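Local coordinates for protein glycoside Hydrolase Family 43_12 (Metagenome, PDB 7JVH) that probably hydrolyses glycosidic bonds in plant cell-wall polysaccharides, as a family 43 glycoside hydrolase from a capybara gut metagenome, at residues Y464-E467 with A468-Y471; D39-Y42 with A43-L47; V103-R106 with T107-D111. All blocks are in the same frame, centred on the assembly; numbering follows the deposited sequence.

Contact 1. Residues Y464-E467 with A468-Y471; sequences YQNE and ACNY
The side chains of Tyr-464 and Asn-470, paired across an antiparallel hairpin, show how a tight turn is stitched from within. Their ring and amide planes lie only 6° from parallel, yet the side chains run at a slant to each other, and CD2 of Tyr-464 meets CB of Asn-470 at 4.1 Å. From there the Asn-470 amide reaches to the turn: ND2 donates to the backbone O of Asn-466 (3.2 Å), in the carbonyl plane on a lone pair. That oxygen also accepts from Cys-469 N at 2.8 Å, which closes the type I turn. On the other face, Asn-466 bends over its own turn. With CG between the backbone N and carbonyl carbon (chi1 69°), OD1 of Asn-466 takes the N-H of Ala-468 at 2.8 Å, an Asx turn, and comes within 3.5 Å of Cys-469 CB. A classic bulge adjoins it, Gln-465 N and Asn-466 N sharing the Cys-469 O. The hairpin joins strands 458-464 and 469-477 of a six-stranded sheet. Glu-467 forms a salt bridge with Arg-401, the Gln-465 amide bonds to the carbonyls of Leu-548 and Thr-557, and Ala-553 of helix 550-553 packs on Cys-469.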
ATOM      1  N   TYR A 464      -4.506   9.524 -10.082  1.00 47.00           N
ATOM      2  CA  TYR A 464      -3.371   8.799 -10.647  1.00 43.60           C
ATOM      3  C   TYR A 464      -3.405   7.316 -10.285  1.00 57.52           C
ATOM      4  O   TYR A 464      -3.374   6.962  -9.111  1.00 61.19           O
ATOM      5  CB  TYR A 464      -2.087   9.396 -10.065  1.00 54.49           C
ATOM      6  CG  TYR A 464      -0.787   8.947 -10.700  1.00 51.66           C
ATOM      7  CD1 TYR A 464      -0.121   7.794 -10.263  1.00 50.59           C
ATOM      8  CD2 TYR A 464      -0.175   9.717 -11.688  1.00 51.86           C
ATOM      9  CE1 TYR A 464       1.082   7.406 -10.833  1.00 59.25           C
ATOM     10  CE2 TYR A 464       1.041   9.353 -12.234  1.00 47.68           C
ATOM     11  CZ  TYR A 464       1.659   8.184 -11.811  1.00 54.69           C
ATOM     12  OH  TYR A 464       2.859   7.743 -12.349  1.00 58.34           O
ATOM     13  N   GLN A 465      -3.438   6.453 -11.305  1.00 54.00           N
ATOM     14  CA  GLN A 465      -3.208   5.013 -11.152  1.00 52.34           C
ATOM     15  C   GLN A 465      -1.761   4.707 -11.561  1.00 52.84           C
ATOM     16  O   GLN A 465      -0.972   4.187 -10.766  1.00 53.13           O
ATOM     17  CB  GLN A 465      -4.213   4.229 -11.990  1.00 43.03           C
ATOM     18  CG  GLN A 465      -4.000   2.720 -12.103  1.00 42.28           C
ATOM     19  CD  GLN A 465      -3.737   2.023 -10.768  1.00 43.46           C
ATOM     20  OE1 GLN A 465      -2.693   1.409 -10.623  1.00 49.78           O
ATOM     21  NE2 GLN A 465      -4.658   2.120  -9.800  1.00 46.85           N
ATOM     22  N   ASN A 466      -1.417   5.057 -12.801  1.00 52.89           N
ATOM     23  CA  ASN A 466      -0.029   5.083 -13.256  1.00 51.84           C
ATOM     24  C   ASN A 466       0.211   6.222 -14.261  1.00 51.88           C
ATOM     25  O   ASN A 466      -0.722   6.953 -14.645  1.00 53.12           O
ATOM     26  CB  ASN A 466       0.432   3.704 -13.791  1.00 41.08           C
ATOM     27  CG  ASN A 466      -0.216   3.307 -15.084  1.00 44.76           C
ATOM     28  OD1 ASN A 466      -0.261   4.074 -16.045  1.00 53.24           O
ATOM     29  ND2 ASN A 466      -0.705   2.078 -15.125  1.00 39.48           N
ATOM     30  N   GLU A 467       1.471   6.370 -14.672  1.00 45.58           N
ATOM     31  CA  GLU A 467       1.907   7.457 -15.539  1.00 39.18           C
ATOM     32  C   GLU A 467       1.071   7.602 -16.831  1.00 40.95           C
ATOM     33  O   GLU A 467       1.040   8.670 -17.427  1.00 48.80           O
ATOM     34  CB  GLU A 467       3.384   7.312 -15.898  1.00 42.30           C
ATOM     35  CG  GLU A 467       3.751   5.976 -16.568  1.00 46.00           C
ATOM     36  CD  GLU A 467       4.119   4.852 -15.603  1.00 51.45           C
ATOM     37  OE1 GLU A 467       4.191   5.064 -14.381  1.00 43.99           O
ATOM     38  OE2 GLU A 467       4.388   3.757 -16.088  1.00 60.62           O
ATOM     39  N   ALA A 468       0.402   6.526 -17.249  1.00 45.76           N
ATOM     40  CA  ALA A 468      -0.420   6.497 -18.462  1.00 46.05           C
ATOM     41  C   ALA A 468      -1.890   6.183 -18.173  1.00 46.51           C
ATOM     42  O   ALA A 468      -2.666   5.887 -19.079  1.00 41.89           O
ATOM     43  CB  ALA A 468       0.145   5.476 -19.453  1.00 45.67           C
ATOM     44  N   CYS A 469      -2.261   6.251 -16.890  1.00 52.10           N
ATOM     45  CA  CYS A 469      -3.621   6.022 -16.422  1.00 48.68           C
ATOM     46  C   CYS A 469      -3.891   7.048 -15.343  1.00 54.98           C
ATOM     47  O   CYS A 469      -3.765   6.765 -14.141  1.00 57.09           O
ATOM     48  CB  CYS A 469      -3.757   4.591 -15.897  1.00 57.80           C
ATOM     49  SG  CYS A 469      -3.985   3.363 -17.216  1.00 54.75           S
ATOM     50  N   ASN A 470      -4.239   8.264 -15.786  1.00 55.92           N
ATOM     51  CA  ASN A 470      -4.471   9.380 -14.887  1.00 54.10           C
ATOM     52  C   ASN A 470      -5.393  10.443 -15.457  1.00 54.20           C
ATOM     53  O   ASN A 470      -5.568  10.537 -16.678  1.00 58.07           O
ATOM     54  CB  ASN A 470      -3.143  10.004 -14.454  1.00 48.97           C
ATOM     55  CG  ASN A 470      -2.306  10.503 -15.628  1.00 58.06           C
ATOM     56  OD1 ASN A 470      -2.615  11.528 -16.238  1.00 56.72           O
ATOM     57  ND2 ASN A 470      -1.219   9.790 -15.923  1.00 55.87           N
ATOM     58  N   TYR A 471      -6.004  11.214 -14.547  1.00 51.91           N
ATOM     59  CA  TYR A 471      -6.806  12.389 -14.860  1.00 47.47           C
ATOM     60  C   TYR A 471      -6.185  13.590 -14.165  1.00 51.64           C
ATOM     61  O   TYR A 471      -5.839  13.517 -12.991  1.00 49.68           O
ATOM     62  CB  TYR A 471      -8.234  12.213 -14.367  1.00 48.12           C
ATOM     63  CG  TYR A 471      -8.988  11.072 -15.004  1.00 44.44           C
ATOM     64  CD1 TYR A 471      -8.996  10.905 -16.375  1.00 46.82           C
ATOM     65  CD2 TYR A 471      -9.733  10.190 -14.235  1.00 46.31           C
ATOM     66  CE1 TYR A 471      -9.690   9.860 -16.970  1.00 48.86           C
ATOM     67  CE2 TYR A 471     -10.428   9.147 -14.823  1.00 42.12           C
ATOM     68  CZ  TYR A 471     -10.399   8.996 -16.196  1.00 40.40           C
ATOM     69  OH  TYR A 471     -11.102   7.984 -16.800  1.00 49.83           O
TER

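Contact 2. Residues D39-Y42 with A43-L47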
ATOM      1  N   ASP A  39     -18.328   6.064   1.464  1.00 48.94           N
ATOM      2  CA  ASP A  39     -18.732   4.720   1.083  1.00 56.55           C
ATOM      3  C   ASP A  39     -20.053   4.289   1.726  1.00 51.45           C
ATOM      4  O   ASP A  39     -20.327   4.584   2.906  1.00 51.20           O
ATOM      5  CB  ASP A  39     -17.628   3.702   1.393  1.00 68.33           C
ATOM      6  CG  ASP A  39     -16.552   3.665   0.314  1.00 69.00           C
ATOM      7  OD1 ASP A  39     -16.857   4.052  -0.857  1.00 58.58           O
ATOM      8  OD2 ASP A  39     -15.406   3.244   0.655  1.00 60.95           O
ATOM      9  N   ASP A  40     -20.874   3.607   0.914  1.00 48.13           N
ATOM     10  CA  ASP A  40     -22.171   3.086   1.294  1.00 51.46           C
ATOM     11  C   ASP A  40     -22.094   2.148   2.510  1.00 53.08           C
ATOM     12  O   ASP A  40     -22.905   2.248   3.431  1.00 59.78           O
ATOM     13  CB  ASP A  40     -22.784   2.329   0.113  1.00 51.20           C
ATOM     14  CG  ASP A  40     -23.062   3.212  -1.079  1.00 64.75           C
ATOM     15  OD1 ASP A  40     -23.080   4.456  -0.952  1.00 74.76           O
ATOM     16  OD2 ASP A  40     -23.273   2.663  -2.176  1.00 67.51           O
ATOM     17  N   ILE A  41     -21.110   1.244   2.492  1.00 53.41           N
ATOM     18  CA  ILE A  41     -20.998   0.166   3.456  1.00 49.30           C
ATOM     19  C   ILE A  41     -20.939   0.664   4.918  1.00 53.47           C
ATOM     20  O   ILE A  41     -21.505   0.042   5.812  1.00 55.10           O
ATOM     21  CB  ILE A  41     -19.791  -0.767   3.143  1.00 36.64           C
ATOM     22  CG1 ILE A  41     -19.932  -2.115   3.852  1.00 36.95           C
ATOM     23  CG2 ILE A  41     -18.475  -0.111   3.524  1.00 36.17           C
ATOM     24  CD1 ILE A  41     -21.023  -2.990   3.262  1.00 37.36           C
ATOM     25  N   TYR A  42     -20.236   1.776   5.141  1.00 47.71           N
ATOM     26  CA  TYR A  42     -20.038   2.334   6.468  1.00 43.61           C
ATOM     27  C   TYR A  42     -21.291   3.084   6.918  1.00 55.31           C
ATOM     28  O   TYR A  42     -21.674   3.006   8.099  1.00 53.14           O
ATOM     29  CB  TYR A  42     -18.835   3.271   6.497  1.00 47.11           C
ATOM     30  CG  TYR A  42     -17.551   2.606   6.053  1.00 55.19           C
ATOM     31  CD1 TYR A  42     -17.054   1.516   6.742  1.00 55.22           C
ATOM     32  CD2 TYR A  42     -16.829   3.068   4.945  1.00 54.37           C
ATOM     33  CE1 TYR A  42     -15.894   0.905   6.364  1.00 52.62           C
ATOM     34  CE2 TYR A  42     -15.653   2.453   4.553  1.00 55.92           C
ATOM     35  CZ  TYR A  42     -15.192   1.371   5.266  1.00 57.73           C
ATOM     36  OH  TYR A  42     -14.027   0.746   4.899  1.00 54.14           O
ATOM     37  N   ALA A  43     -21.919   3.803   5.975  1.00 48.06           N
ATOM     38  CA  ALA A  43     -23.156   4.539   6.218  1.00 49.26           C
ATOM     39  C   ALA A  43     -24.328   3.611   6.577  1.00 60.87           C
ATOM     40  O   ALA A  43     -25.162   3.955   7.402  1.00 62.19           O
ATOM     41  CB  ALA A  43     -23.497   5.388   4.995  1.00 53.74           C
ATOM     42  N   LYS A  44     -24.370   2.442   5.932  1.00 49.17           N
ATOM     43  CA  LYS A  44     -25.387   1.421   6.146  1.00 44.61           C
ATOM     44  C   LYS A  44     -25.138   0.495   7.346  1.00 52.87           C
ATOM     45  O   LYS A  44     -26.042  -0.222   7.746  1.00 48.96           O
ATOM     46  CB  LYS A  44     -25.539   0.552   4.901  1.00 40.57           C
ATOM     47  CG  LYS A  44     -26.041   1.285   3.657  1.00 71.94           C
ATOM     48  CD  LYS A  44     -26.061   0.406   2.415  1.00 70.32           C
ATOM     49  CE  LYS A  44     -26.573  -0.992   2.783  1.00 70.97           C
ATOM     50  NZ  LYS A  44     -27.164  -1.700   1.631  1.00 78.05           N
ATOM     51  N   ASN A  45     -23.934   0.537   7.916  1.00 49.37           N
ATOM     52  CA  ASN A  45     -23.570  -0.308   9.043  1.00 60.74           C
ATOM     53  C   ASN A  45     -22.873   0.536  10.103  1.00 60.43           C
ATOM     54  O   ASN A  45     -21.657   0.451  10.254  1.00 49.31           O
ATOM     55  CB  ASN A  45     -22.630  -1.434   8.592  1.00 58.63           C
ATOM     56  CG  ASN A  45     -23.252  -2.362   7.577  1.00 62.82           C
ATOM     57  OD1 ASN A  45     -23.780  -3.418   7.950  1.00 68.24           O
ATOM     58  ND2 ASN A  45     -23.155  -2.003   6.281  1.00 59.44           N
ATOM     59  N   PRO A  46     -23.607   1.410  10.834  1.00 66.16           N
ATOM     60  CA  PRO A  46     -23.021   2.161  11.942  1.00 65.64           C
ATOM     61  C   PRO A  46     -22.490   1.235  13.043  1.00 64.64           C
ATOM     62  O   PRO A  46     -23.047   0.145  13.274  1.00 72.76           O
ATOM     63  CB  PRO A  46     -24.213   2.983  12.478  1.00 55.10           C
ATOM     64  CG  PRO A  46     -25.432   2.328  11.927  1.00 61.31           C
ATOM     65  CD  PRO A  46     -25.020   1.746  10.610  1.00 60.99           C
ATOM     66  N   LEU A  47     -21.426   1.688  13.716  1.00 57.43           N
ATOM     67  CA  LEU A  47     -20.755   0.921  14.756  1.00 69.98           C
ATOM     68  C   LEU A  47     -21.528   0.931  16.082  1.00 63.65           C
ATOM     69  O   LEU A  47     -22.031   1.965  16.507  1.00 64.52           O
ATOM     70  CB  LEU A  47     -19.340   1.465  14.997  1.00 59.29           C
ATOM     71  CG  LEU A  47     -18.340   1.385  13.832  1.00 65.66           C
ATOM     72  CD1 LEU A  47     -17.116   2.259  14.072  1.00 45.34           C
ATOM     73  CD2 LEU A  47     -17.933  -0.058  13.598  1.00 75.54           C
TER
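At the C-terminal end of the one-turn helix 40-43, the side chain of Asn-45 folds back onto the backbone of Ile-41, a compact example of a helix finished by a side-chain amide. ND2 of Asn-45 donates to Ile-41 O at 2.7 Å. The bond is nearly straight at 160°; it falls on a lone pair, and donor and acceptor meet nearly in the plane of both groups. The torsion chi1 of -62° sets CG of Asn-45 beside its own backbone N, which turns the amide towards the helix and also brings ND2 to 3.8 Å from CD1 of Ile-41. One residue earlier, Lys-44 N completes the helical bond to Asp-40 O (2.9 Å), and CG of Lys-44 rests against that same oxygen at 3.3 Å. The lysine ammonium does not go on to meet Asp-40, whose carboxylate pairs with Lys-442. A weak bond of 3.4 Å from Asn-45 N to Tyr-42 O marks the chain leaving the helix. Without the amide, as with an alanine here, Ile-41 O would probably lose its side-chain donor and the exit from the turn would be less fixed. Tyr-42 packs edge-to-face on Tyr-53. Backbone N-H groups hold Asp-40 O and, weakly, Tyr-42 O, and the whole is a single helical turn, in the link between strands 28-37 and 51-53, whose C-terminal end is held by a side-chain amide folding back on a main-chain carbonyl.

Contact 3. Residues V103-R106 with T107-D111; sequences VLDR and TSQLD
Gln-109 closes a local loop on Arg-106 and Asp-105, in the connection from strand 98-102, the last of one blade of the five-bladed beta-propeller of family 43, to strand 120-129, the first of the next. Its chain, extended beyond CG, carries OE1 back to the Arg-106 N-H at 3.0 Å, with the donor tilted 15° from the carbonyl plane. The same oxygen receives a weak bond from Asp-105 N, also at 3.0 Å, so one amide oxygen gathers two consecutive peptide N-H groups. In return, Gln-109 N donates to Arg-106 O (3.0 Å), and Leu-110 N reaches that oxygen more weakly. The arginine arches over the amide: its guanidinium stacks on it with planes 28° apart, and CD of Gln-109 lies 3.5 Å above one face, offset toward the rim. Elsewhere, CD2 of Leu-110 meets CB of Leu-104 at 4.1 Å, an apolar contact beside Glu-141 of strand 134-142. Outside the loop, NH2 of Arg-106 bonds to Asp-163 and to the carbonyl of Trp-161, while NE2 of Gln-109 goes to Ser-162 O. The stack therefore joins two groups whose polar ends are fixed by one neighbouring segment, which is likely to hold both planes against rotation.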
ATOM      1  N   VAL A 103       9.416   3.146   6.820  1.00 55.23           N
ATOM      2  CA  VAL A 103      10.687   2.492   7.151  1.00 55.28           C
ATOM      3  C   VAL A 103      11.795   2.858   6.166  1.00 57.55           C
ATOM      4  O   VAL A 103      12.927   3.130   6.579  1.00 69.74           O
ATOM      5  CB  VAL A 103      10.548   0.950   7.293  1.00 58.17           C
ATOM      6  CG1 VAL A 103      11.901   0.289   7.506  1.00 64.87           C
ATOM      7  CG2 VAL A 103       9.597   0.609   8.430  1.00 63.45           C
ATOM      8  N   LEU A 104      11.463   2.878   4.871  1.00 49.61           N
ATOM      9  CA  LEU A 104      12.404   3.267   3.823  1.00 55.21           C
ATOM     10  C   LEU A 104      12.120   4.710   3.419  1.00 54.91           C
ATOM     11  O   LEU A 104      11.341   4.965   2.496  1.00 60.82           O
ATOM     12  CB  LEU A 104      12.307   2.317   2.617  1.00 55.69           C
ATOM     13  CG  LEU A 104      12.409   0.811   2.918  1.00 52.56           C
ATOM     14  CD1 LEU A 104      12.361  -0.006   1.645  1.00 61.48           C
ATOM     15  CD2 LEU A 104      13.670   0.458   3.686  1.00 57.74           C
ATOM     16  N   ASP A 105      12.761   5.650   4.129  1.00 51.16           N
ATOM     17  CA  ASP A 105      12.549   7.084   3.938  1.00 48.70           C
ATOM     18  C   ASP A 105      13.782   7.897   3.516  1.00 46.66           C
ATOM     19  O   ASP A 105      13.704   9.119   3.374  1.00 62.76           O
ATOM     20  CB  ASP A 105      11.917   7.693   5.202  1.00 54.34           C
ATOM     21  CG  ASP A 105      12.767   7.504   6.453  1.00 61.12           C
ATOM     22  OD1 ASP A 105      13.822   6.847   6.386  1.00 66.20           O
ATOM     23  OD2 ASP A 105      12.377   8.035   7.510  1.00 65.45           O
ATOM     24  N   ARG A 106      14.920   7.224   3.320  1.00 59.40           N
ATOM     25  CA  ARG A 106      16.110   7.847   2.756  1.00 51.07           C
ATOM     26  C   ARG A 106      16.351   7.279   1.363  1.00 68.28           C
ATOM     27  O   ARG A 106      16.008   6.125   1.080  1.00 74.82           O
ATOM     28  CB  ARG A 106      17.328   7.602   3.641  1.00 58.77           C
ATOM     29  CG  ARG A 106      17.232   8.228   5.019  1.00 54.02           C
ATOM     30  CD  ARG A 106      18.556   8.160   5.758  1.00 59.46           C
ATOM     31  NE  ARG A 106      19.039   6.783   5.901  1.00 77.49           N
ATOM     32  CZ  ARG A 106      18.584   5.897   6.788  1.00 73.38           C
ATOM     33  NH1 ARG A 106      17.625   6.223   7.643  1.00 65.99           N
ATOM     34  NH2 ARG A 106      19.097   4.676   6.822  1.00 72.56           N
ATOM     35  N   THR A 107      16.929   8.114   0.486  1.00 70.24           N
ATOM     36  CA  THR A 107      17.293   7.721  -0.871  1.00 59.51           C
ATOM     37  C   THR A 107      18.338   6.614  -0.885  1.00 64.41           C
ATOM     38  O   THR A 107      18.381   5.825  -1.813  1.00 73.64           O
ATOM     39  CB  THR A 107      17.738   8.949  -1.685  1.00 66.63           C
ATOM     40  OG1 THR A 107      16.606   9.822  -1.820  1.00 61.26           O
ATOM     41  CG2 THR A 107      18.216   8.566  -3.082  1.00 62.34           C
ATOM     42  N   SER A 108      19.159   6.545   0.166  1.00 67.64           N
ATOM     43  CA  SER A 108      20.141   5.462   0.350  1.00 64.11           C
ATOM     44  C   SER A 108      19.514   4.090   0.625  1.00 64.49           C
ATOM     45  O   SER A 108      20.177   3.071   0.514  1.00 62.97           O
ATOM     46  CB  SER A 108      21.115   5.808   1.472  1.00 66.11           C
ATOM     47  OG  SER A 108      20.418   5.989   2.688  1.00 76.17           O
ATOM     48  N   GLN A 109      18.237   4.080   1.014  1.00 67.06           N
ATOM     49  CA  GLN A 109      17.478   2.849   1.234  1.00 61.91           C
ATOM     50  C   GLN A 109      16.628   2.488   0.022  1.00 60.08           C
ATOM     51  O   GLN A 109      16.353   1.313  -0.226  1.00 64.58           O
ATOM     52  CB  GLN A 109      16.557   3.007   2.449  1.00 58.08           C
ATOM     53  CG  GLN A 109      17.272   3.207   3.780  1.00 67.37           C
ATOM     54  CD  GLN A 109      16.329   3.707   4.880  1.00 67.21           C
ATOM     55  OE1 GLN A 109      15.559   4.655   4.671  1.00 72.90           O
ATOM     56  NE2 GLN A 109      16.405   3.082   6.057  1.00 47.49           N
ATOM     57  N   LEU A 110      16.205   3.515  -0.726  1.00 65.01           N
ATOM     58  CA  LEU A 110      15.225   3.385  -1.806  1.00 67.49           C
ATOM     59  C   LEU A 110      15.278   4.610  -2.708  1.00 71.85           C
ATOM     60  O   LEU A 110      15.063   5.737  -2.253  1.00 71.26           O
ATOM     61  CB  LEU A 110      13.821   3.227  -1.211  1.00 52.04           C
ATOM     62  CG  LEU A 110      12.577   3.292  -2.100  1.00 50.74           C
ATOM     63  CD1 LEU A 110      12.525   2.163  -3.119  1.00 51.83           C
ATOM     64  CD2 LEU A 110      11.335   3.258  -1.230  1.00 50.15           C
ATOM     65  N   ASP A 111      15.564   4.378  -3.994  1.00 69.07           N
ATOM     66  CA  ASP A 111      15.738   5.428  -4.988  1.00 57.35           C
ATOM     67  C   ASP A 111      14.954   5.030  -6.233  1.00 57.66           C
ATOM     68  O   ASP A 111      15.522   4.475  -7.177  1.00 69.06           O
ATOM     69  CB  ASP A 111      17.224   5.595  -5.304  1.00 61.18           C
ATOM     70  CG  ASP A 111      17.497   6.618  -6.388  1.00 61.44           C
ATOM     71  OD1 ASP A 111      16.577   7.349  -6.766  1.00 62.88           O
ATOM     72  OD2 ASP A 111      18.645   6.689  -6.871  1.00 64.96           O
TER

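In the fold
The three contacts are local turns placed at different joints of one chain, and none touches another. Contacts 2 and 3 are furthest apart, their centres about 38 Å from each other on opposite sides of the chain's centre. Contact 1, in the C-terminal concanavalin A-like domain, lies nearer to contact 3, with about 24 Å between centres and about 13 Å between nearest atoms. A thread joins these two: Asn-466 touches Ile-117, which belongs to the same connection between strands 98-102 and 120-129 that holds contact 3. Contact 2 is about 29 Å from contact 1, centre to centre. A bound glycerol, probably from crystallisation, sits about 5 Å from the Asn-470 side chain.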